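Local structure of NOL1/NOP2/sun family protein (Enterococcus faecium, 3M4X) at residues Q10-K15 with S25-A30. The protein probably methylates ribosomal RNA, as a member of the RsmB/RsmF (NOL1/NOP2/sun) family of methyltransferases that also carries a PUA-like RNA-binding domain. Numbering follows the deposited sequence.
Sequences QQFIKK and SDFFSA
Phe12 and Ile13 meet Phe27 and Phe28 in a helical hairpin at the start of the chain, where helix 10-20 turns back into helix 24-33. The segment axes run roughly antiparallel at 148° and approach no closer than 11.4 Å, a wide spacing that suits phenylalanine, whose long flat side chain can span such an interval.

One set of contacts is ring to ring. Phe12 and Phe27 approach from opposite directions, Phe12 CZ lying 3.7 Å from Phe27 CE2, with the two rings set obliquely. With CG anti to the backbone N (chi1 174°), the Phe12 ring swings toward the second helix, although its CB does not set out that way. Phe12 CE2 also comes up to the rim of the Phe28 ring, 4.1 Å from Phe28 CE2. Beyond the hairpin, Phe191 packs edge-to-face with Phe12, and Phe237 and Trp286 do so with Phe27, joining this N-terminal region to the methyltransferase domain.

The second set is aliphatic and backbone packing around Phe28, the residue most covered here. Its CB points toward the first helix, and the ring lies against Ile13; the branched isoleucine lays CG1 over one face of the ring while Ile13 CG2 touches its far end, 4.0 Å from Phe28 CZ. That same CZ rests 3.3 Å from the backbone Ile13 O.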
# COMPACT_ATOMS: atom_id res chain seq x y z
N GLN A 10 26.58 15.99 -14.60
CA GLN A 10 28.03 15.80 -14.60
C GLN A 10 28.54 15.32 -13.25
O GLN A 10 29.39 14.44 -13.18
CB GLN A 10 28.76 17.08 -15.01
CG GLN A 10 27.89 18.07 -15.79
CD GLN A 10 26.83 18.71 -14.92
OE1 GLN A 10 27.14 19.44 -13.97
NE2 GLN A 10 25.56 18.44 -15.23
N GLN A 11 28.03 15.91 -12.17
CA GLN A 11 28.50 15.57 -10.83
C GLN A 11 28.17 14.13 -10.44
O GLN A 11 28.93 13.47 -9.73
CB GLN A 11 27.95 16.54 -9.79
CG GLN A 11 28.38 17.97 -10.01
CD GLN A 11 29.87 18.10 -10.24
OE1 GLN A 11 30.30 18.62 -11.27
NE2 GLN A 11 30.66 17.63 -9.28
N PHE A 12 27.03 13.66 -10.93
CA PHE A 12 26.55 12.30 -10.75
C PHE A 12 27.44 11.31 -11.50
O PHE A 12 27.85 10.28 -10.96
CB PHE A 12 25.11 12.21 -11.25
CG PHE A 12 24.53 10.83 -11.26
CD1 PHE A 12 23.94 10.29 -10.12
CD2 PHE A 12 24.57 10.06 -12.41
CE1 PHE A 12 23.40 9.02 -10.14
CE2 PHE A 12 24.03 8.78 -12.43
CZ PHE A 12 23.45 8.26 -11.29
N ILE A 13 27.72 11.64 -12.76
CA ILE A 13 28.62 10.85 -13.60
C ILE A 13 30.00 10.66 -12.97
O ILE A 13 30.53 9.55 -12.96
CB ILE A 13 28.73 11.49 -15.02
CG1 ILE A 13 27.38 11.39 -15.73
CG2 ILE A 13 29.81 10.83 -15.85
CD1 ILE A 13 27.35 12.00 -17.11
N LYS A 14 30.59 11.73 -12.44
CA LYS A 14 31.87 11.62 -11.75
C LYS A 14 31.77 10.76 -10.49
O LYS A 14 32.61 9.88 -10.24
CB LYS A 14 32.41 13.01 -11.37
CG LYS A 14 32.46 14.04 -12.50
CD LYS A 14 33.26 15.28 -12.07
CE LYS A 14 32.63 16.59 -12.57
NZ LYS A 14 32.47 16.69 -14.06
N LYS A 15 30.74 11.01 -9.69
CA LYS A 15 30.58 10.28 -8.43
C LYS A 15 30.59 8.78 -8.70
O LYS A 15 31.35 8.03 -8.09
CB LYS A 15 29.28 10.70 -7.73
CG LYS A 15 29.04 10.09 -6.34
CD LYS A 15 27.91 10.81 -5.63
CE LYS A 15 27.73 10.35 -4.19
NZ LYS A 15 27.26 8.94 -4.12
N SER A 25 30.17 2.25 -16.89
CA SER A 25 29.69 2.36 -18.27
C SER A 25 28.37 1.67 -18.54
O SER A 25 27.47 2.24 -19.16
CB SER A 25 30.75 1.84 -19.25
OG SER A 25 31.90 2.66 -19.22
N ASP A 26 28.26 0.42 -18.10
CA ASP A 26 27.01 -0.32 -18.25
C ASP A 26 25.88 0.40 -17.50
O ASP A 26 24.75 0.46 -17.97
CB ASP A 26 27.18 -1.75 -17.77
CG ASP A 26 28.42 -2.41 -18.34
OD1 ASP A 26 28.31 -3.11 -19.36
OD2 ASP A 26 29.52 -2.19 -17.78
N PHE A 27 26.23 0.98 -16.36
CA PHE A 27 25.29 1.67 -15.50
C PHE A 27 24.69 2.90 -16.18
O PHE A 27 23.47 3.06 -16.21
CB PHE A 27 25.97 2.05 -14.18
CG PHE A 27 25.12 2.85 -13.24
CD1 PHE A 27 23.89 2.38 -12.81
CD2 PHE A 27 25.59 4.07 -12.75
CE1 PHE A 27 23.12 3.12 -11.93
CE2 PHE A 27 24.82 4.82 -11.86
CZ PHE A 27 23.58 4.34 -11.45
N PHE A 28 25.56 3.75 -16.72
CA PHE A 28 25.11 4.96 -17.41
C PHE A 28 24.36 4.58 -18.67
O PHE A 28 23.39 5.23 -19.05
CB PHE A 28 26.29 5.85 -17.81
CG PHE A 28 27.12 6.33 -16.66
CD1 PHE A 28 28.51 6.38 -16.76
CD2 PHE A 28 26.53 6.73 -15.47
CE1 PHE A 28 29.30 6.82 -15.69
CE2 PHE A 28 27.31 7.18 -14.39
CZ PHE A 28 28.70 7.22 -14.50
N SER A 29 24.84 3.53 -19.32
CA SER A 29 24.25 3.04 -20.57
C SER A 29 22.84 2.50 -20.30
O SER A 29 21.94 2.63 -21.14
CB SER A 29 25.18 1.99 -21.18
OG SER A 29 24.58 1.28 -22.25
N ALA A 30 22.64 1.91 -19.12
CA ALA A 30 21.31 1.46 -18.73
C ALA A 30 20.45 2.68 -18.49
O ALA A 30 19.31 2.73 -18.91
CB ALA A 30 21.37 0.60 -17.49